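Local coordinates for protein major allergen DAU C 1 (Daucus carota, PDB 2WQL) that is a plant-defence protein of the Bet v 1 family and a major carrot allergen, which probably binds hydrophobic ligands, perhaps abscisic acid, in an internal pocket, at residues G51-I56 with T66-T71; D82-D87 with I95-T100. The protein carries 4 engineered substitutions. All coordinates share one frame; numbering follows the deposited sequence.

How the contacts relate
From the N terminus the chain runs through strand 5-12, two short helices and strand 41-45 before reaching the first pair. Contact 1 closes the loop between strands 53-57 and 66-75 by pairing 51-56 with 66-71. The chain then turns back into strand 80-87, and contact 2 closes a second loop by pairing 82-87 with 95-100. The two hairpins follow in series, neither nested nor crossed, with centres about 9 Å apart. Strands 66-75 and 80-87 are themselves neighbours, probably hydrogen-bonded from Thr84 N to Arg70 O at 2.8 Å. Four consecutive strands of the antiparallel Bet v 1 sheet are thereby joined along one wall of the ligand pocket.

Contact 1: residues G51-I56 with T66-T71; sequences GTVRII and TMTVRT. Engineered in segment 66-71: Thr66 (natural residue Ser).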
loop_
_atom_site.group_PDB
_atom_site.type_symbol
_atom_site.label_atom_id
_atom_site.label_comp_id
_atom_site.label_asym_id
_atom_site.label_seq_id
_atom_site.Cartn_x
_atom_site.Cartn_y
_atom_site.Cartn_z
ATOM N N GLY A 51 -30.523 8.415 -17.586
ATOM C CA GLY A 51 -31.117 8.786 -18.864
ATOM C C GLY A 51 -30.545 10.046 -19.473
ATOM O O GLY A 51 -30.767 10.318 -20.645
ATOM N N THR A 52 -29.814 10.818 -18.683
ATOM C CA THR A 52 -29.187 12.035 -19.164
ATOM C C THR A 52 -28.134 11.694 -20.225
ATOM O O THR A 52 -27.399 10.725 -20.089
ATOM C CB THR A 52 -28.521 12.802 -18.002
ATOM O OG1 THR A 52 -29.523 13.205 -17.063
ATOM C CG2 THR A 52 -27.761 14.043 -18.513
ATOM N N VAL A 53 -28.082 12.489 -21.284
ATOM C CA VAL A 53 -27.161 12.263 -22.384
ATOM C C VAL A 53 -26.417 13.571 -22.670
ATOM O O VAL A 53 -27.019 14.614 -22.868
ATOM C CB VAL A 53 -27.907 11.789 -23.663
ATOM C CG1 VAL A 53 -26.956 11.710 -24.828
ATOM C CG2 VAL A 53 -28.586 10.441 -23.448
ATOM N N ARG A 54 -25.100 13.510 -22.687
ATOM C CA ARG A 54 -24.271 14.673 -22.998
ATOM C C ARG A 54 -23.524 14.481 -24.307
ATOM O O ARG A 54 -22.813 13.495 -24.478
ATOM C CB ARG A 54 -23.248 14.900 -21.891
ATOM C CG ARG A 54 -23.843 15.339 -20.563
ATOM C CD ARG A 54 -22.755 15.611 -19.532
ATOM N NE ARG A 54 -23.326 16.250 -18.353
ATOM C CZ ARG A 54 -23.871 15.611 -17.323
ATOM N NH1 ARG A 54 -23.914 14.294 -17.290
ATOM N NH2 ARG A 54 -24.379 16.295 -16.309
ATOM N N ILE A 55 -23.685 15.426 -25.225
ATOM C CA ILE A 55 -22.921 15.440 -26.472
ATOM C C ILE A 55 -21.751 16.422 -26.320
ATOM O O ILE A 55 -21.950 17.629 -26.273
ATOM C CB ILE A 55 -23.799 15.825 -27.682
ATOM C CG1 ILE A 55 -25.006 14.872 -27.791
ATOM C CG2 ILE A 55 -22.987 15.790 -28.983
ATOM C CD1 ILE A 55 -26.068 15.265 -28.846
ATOM N N ILE A 56 -20.537 15.887 -26.214
ATOM C CA ILE A 56 -19.350 16.687 -25.928
ATOM C C ILE A 56 -18.463 16.836 -27.175
ATOM O O ILE A 56 -18.258 15.879 -27.929
ATOM C CB ILE A 56 -18.543 16.065 -24.782
ATOM C CG1 ILE A 56 -19.389 16.051 -23.502
ATOM C CG2 ILE A 56 -17.271 16.831 -24.554
ATOM C CD1 ILE A 56 -18.900 15.055 -22.452
ATOM N N THR A 66 -14.958 14.220 -30.582
ATOM C CA THR A 66 -16.376 14.093 -30.185
ATOM C C THR A 66 -16.646 12.852 -29.348
ATOM O O THR A 66 -16.125 11.767 -29.653
ATOM C CB THR A 66 -17.324 13.991 -31.412
ATOM O OG1 THR A 66 -16.930 12.877 -32.221
ATOM C CG2 THR A 66 -17.301 15.251 -32.264
ATOM N N MET A 67 -17.463 13.012 -28.302
ATOM C CA MET A 67 -17.987 11.865 -27.538
ATOM C C MET A 67 -19.378 12.140 -26.977
ATOM O O MET A 67 -19.668 13.257 -26.550
ATOM C CB MET A 67 -17.037 11.449 -26.419
ATOM C CG MET A 67 -16.951 12.401 -25.274
ATOM S SD MET A 67 -15.589 11.915 -24.181
ATOM C CE MET A 67 -14.350 13.150 -24.609
ATOM N N THR A 68 -20.223 11.110 -27.014
ATOM C CA THR A 68 -21.579 11.157 -26.500
ATOM C C THR A 68 -21.642 10.203 -25.333
ATOM O O THR A 68 -21.361 9.018 -25.496
ATOM C CB THR A 68 -22.594 10.713 -27.568
ATOM O OG1 THR A 68 -22.514 11.592 -28.692
ATOM C CG2 THR A 68 -24.023 10.711 -27.031
ATOM N N VAL A 69 -22.020 10.712 -24.159
ATOM C CA VAL A 69 -21.994 9.934 -22.917
ATOM C C VAL A 69 -23.365 9.908 -22.251
ATOM O O VAL A 69 -23.930 10.952 -21.973
ATOM C CB VAL A 69 -20.974 10.531 -21.933
ATOM C CG1 VAL A 69 -20.915 9.722 -20.630
ATOM C CG2 VAL A 69 -19.617 10.607 -22.598
ATOM N N ARG A 70 -23.866 8.706 -21.983
ATOM C CA ARG A 70 -25.149 8.513 -21.317
ATOM C C ARG A 70 -24.906 8.215 -19.850
ATOM O O ARG A 70 -24.020 7.438 -19.531
ATOM C CB ARG A 70 -25.897 7.351 -21.956
ATOM C CG ARG A 70 -27.219 6.995 -21.306
ATOM C CD ARG A 70 -27.863 5.808 -22.002
ATOM N NE ARG A 70 -27.081 4.595 -21.779
ATOM C CZ ARG A 70 -26.822 3.669 -22.693
ATOM N NH1 ARG A 70 -27.264 3.784 -23.927
ATOM N NH2 ARG A 70 -26.095 2.619 -22.366
ATOM N N THR A 71 -25.684 8.831 -18.962
ATOM C CA THR A 71 -25.665 8.484 -17.544
ATOM C C THR A 71 -26.640 7.330 -17.312
ATOM O O THR A 71 -27.818 7.477 -17.599
ATOM C CB THR A 71 -26.129 9.666 -16.651
ATOM O OG1 THR A 71 -25.317 10.828 -16.882
ATOM C CG2 THR A 71 -26.076 9.281 -15.152
#
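Ile56 and Met67 form the closely packed end of this antiparallel hairpin, on the inward face of the sheet that also carries Arg54 and Val69. CB of Ile56 rests 4.0 Å from CG of Met67 and also lies near the Met67 carbonyl oxygen. Met67 brings CG across because its chi1 of 71° sets that atom between backbone N and carbonyl carbon, while the chain bends farther out at the sulfur. The two residues make a hydrogen-bonded pair, with Ile56 N to Met67 O at 2.8 Å and a return bond from Met67 N to Ile56 O. Arg54 and Val69 repeat the pattern, the bond from Arg54 N to Val69 O being almost straight at 175°. Val69 also touches the polyether ligand. Near the Arg54 end of the pair, Thr71 OG1 lies near the plane of the Arg54 guanidinium, at its edge and 3.8 Å from NH1, but its hydrogen bond goes to Tyr81. Arg54 instead makes a salt bridge with Asp28 of the helix 27-34. Beyond the strand proper, Gly51 N still reaches Thr71 O at 2.9 Å.

The other face is looser and more open to solvent. There, CG1 of Val53 meets CG2 of Thr68 at 3.8 Å in an oblique crossing, Ile55 is exposed, and the end of Arg70 leads away to a salt bridge with Asp72.

The chemistry implies a division of labour: paired backbone amides and carbonyls set the register, apolar Ile56, Met67 and Val69 share the inward face with Arg54, and the arginine charges are met by acids outside the hairpin.

Contact 2: residues D82-D87 with I95-T100; sequences DSTVID and IESIET
Thr100 curls its hydroxyl back over the strand opposite, so that Ser83 O accepts two bonds from one residue. Its CB stands 3.5 Å from Ser83 O. A chi1 of 78° then places OG1 between the backbone N and the carbonyl carbon and brings it within 2.8 Å of that same oxygen, from above the carbonyl plane, whereas Thr100 N approaches nearly end-on. OG1 is also 3.0 Å from Ser83 OG. The remaining branch, CG2, passes 3.8 Å from Ser83 O. Both residues line the pocket and touch the bound polyether, a case of a strand pair contributing to a pocket wall.

Farther along that face, Val85 and Ile98 lie side by side, their CB atoms 4.0 Å apart. From the reverse face, Thr84 CG2 reaches Ser97 CB at 3.8 Å, while Thr84 OG1 is hydrogen-bonded to Asp72.

Glu96 and Ser97 together face His121, a classic beta bulge in strand 95-106 on its border with strand 112-122. The hairpin sits within the sheet between strands 66-75 and 112-122, with Ile98 against Phe120 and Val85 touching Ile90 and Leu91 of the connecting loop.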
loop_
_atom_site.group_PDB
_atom_site.type_symbol
_atom_site.label_atom_id
_atom_site.label_comp_id
_atom_site.label_asym_id
_atom_site.label_seq_id
_atom_site.Cartn_x
_atom_site.Cartn_y
_atom_site.Cartn_z
ATOM N N ASP A 82 -22.491 5.668 -12.746
ATOM C CA ASP A 82 -22.341 4.745 -13.862
ATOM C C ASP A 82 -22.735 5.457 -15.142
ATOM O O ASP A 82 -23.759 6.125 -15.184
ATOM C CB ASP A 82 -23.241 3.525 -13.671
ATOM C CG ASP A 82 -22.977 2.801 -12.358
ATOM O OD1 ASP A 82 -21.821 2.422 -12.103
ATOM O OD2 ASP A 82 -23.936 2.616 -11.572
ATOM N N SER A 83 -21.916 5.315 -16.180
ATOM C CA SER A 83 -22.161 5.971 -17.453
ATOM C C SER A 83 -21.518 5.230 -18.603
ATOM O O SER A 83 -20.538 4.499 -18.401
ATOM C CB SER A 83 -21.604 7.384 -17.428
ATOM O OG SER A 83 -20.213 7.364 -17.173
ATOM N N THR A 84 -22.064 5.434 -19.807
ATOM C CA THR A 84 -21.633 4.701 -20.999
ATOM C C THR A 84 -21.334 5.628 -22.150
ATOM O O THR A 84 -22.130 6.493 -22.465
ATOM C CB THR A 84 -22.711 3.719 -21.468
ATOM O OG1 THR A 84 -23.105 2.895 -20.374
ATOM C CG2 THR A 84 -22.183 2.823 -22.596
ATOM N N VAL A 85 -20.180 5.451 -22.774
ATOM C CA VAL A 85 -19.854 6.210 -23.980
ATOM C C VAL A 85 -20.463 5.452 -25.145
ATOM O O VAL A 85 -20.154 4.282 -25.344
ATOM C CB VAL A 85 -18.329 6.370 -24.192
ATOM C CG1 VAL A 85 -18.072 7.242 -25.383
ATOM C CG2 VAL A 85 -17.665 6.941 -22.933
ATOM N N ILE A 86 -21.337 6.110 -25.900
ATOM C CA ILE A 86 -22.135 5.422 -26.917
ATOM C C ILE A 86 -21.896 5.886 -28.355
ATOM O O ILE A 86 -22.327 5.214 -29.297
ATOM C CB ILE A 86 -23.655 5.479 -26.574
ATOM C CG1 ILE A 86 -24.183 6.912 -26.601
ATOM C CG2 ILE A 86 -23.901 4.858 -25.207
ATOM C CD1 ILE A 86 -25.702 7.003 -26.560
ATOM N N ASP A 87 -21.222 7.019 -28.532
ATOM C CA ASP A 87 -20.967 7.556 -29.869
ATOM C C ASP A 87 -19.753 8.456 -29.823
ATOM O O ASP A 87 -19.323 8.867 -28.752
ATOM C CB ASP A 87 -22.180 8.350 -30.396
ATOM C CG ASP A 87 -22.152 8.565 -31.941
ATOM O OD1 ASP A 87 -21.354 7.899 -32.643
ATOM O OD2 ASP A 87 -22.951 9.396 -32.461
ATOM N N ILE A 95 -15.259 0.173 -31.487
ATOM C CA ILE A 95 -15.777 0.001 -30.121
ATOM C C ILE A 95 -17.272 0.273 -30.154
ATOM O O ILE A 95 -17.693 1.344 -30.588
ATOM C CB ILE A 95 -15.128 0.965 -29.107
ATOM C CG1 ILE A 95 -13.603 0.773 -29.061
ATOM C CG2 ILE A 95 -15.724 0.723 -27.737
ATOM C CD1 ILE A 95 -12.841 1.807 -28.199
ATOM N N GLU A 96 -18.082 -0.694 -29.734
ATOM C CA GLU A 96 -19.530 -0.504 -29.723
ATOM C C GLU A 96 -19.934 0.453 -28.606
ATOM O O GLU A 96 -20.728 1.381 -28.830
ATOM C CB GLU A 96 -20.252 -1.830 -29.548
ATOM C CG GLU A 96 -20.066 -2.800 -30.724
ATOM C CD GLU A 96 -20.547 -4.230 -30.418
ATOM O OE1 GLU A 96 -20.640 -4.611 -29.218
ATOM O OE2 GLU A 96 -20.827 -4.981 -31.392
ATOM N N SER A 97 -19.378 0.234 -27.412
ATOM C CA SER A 97 -19.600 1.139 -26.283
ATOM C C SER A 97 -18.537 0.983 -25.193
ATOM O O SER A 97 -17.912 -0.075 -25.081
ATOM C CB SER A 97 -20.995 0.909 -25.700
ATOM O OG SER A 97 -21.073 -0.323 -25.011
ATOM N N ILE A 98 -18.322 2.049 -24.414
ATOM C CA ILE A 98 -17.437 1.994 -23.247
ATOM C C ILE A 98 -18.263 2.156 -21.970
ATOM O O ILE A 98 -18.707 3.245 -21.636
ATOM C CB ILE A 98 -16.324 3.057 -23.285
ATOM C CG1 ILE A 98 -15.538 2.988 -24.596
ATOM C CG2 ILE A 98 -15.366 2.874 -22.111
ATOM C CD1 ILE A 98 -14.525 4.071 -24.752
ATOM N N GLU A 99 -18.484 1.048 -21.278
ATOM C CA GLU A 99 -19.317 1.018 -20.069
ATOM C C GLU A 99 -18.412 1.356 -18.885
ATOM O O GLU A 99 -17.404 0.710 -18.700
ATOM C CB GLU A 99 -19.934 -0.383 -19.931
ATOM C CG GLU A 99 -20.854 -0.638 -18.750
ATOM C CD GLU A 99 -21.047 -2.149 -18.472
ATOM O OE1 GLU A 99 -21.150 -2.946 -19.451
ATOM O OE2 GLU A 99 -21.092 -2.535 -17.274
ATOM N N THR A 100 -18.755 2.379 -18.104
ATOM C CA THR A 100 -17.935 2.762 -16.946
ATOM C C THR A 100 -18.702 2.765 -15.616
ATOM O O THR A 100 -19.882 3.060 -15.550
ATOM C CB THR A 100 -17.287 4.151 -17.121
ATOM O OG1 THR A 100 -18.262 5.171 -16.870
ATOM C CG2 THR A 100 -16.738 4.325 -18.511
#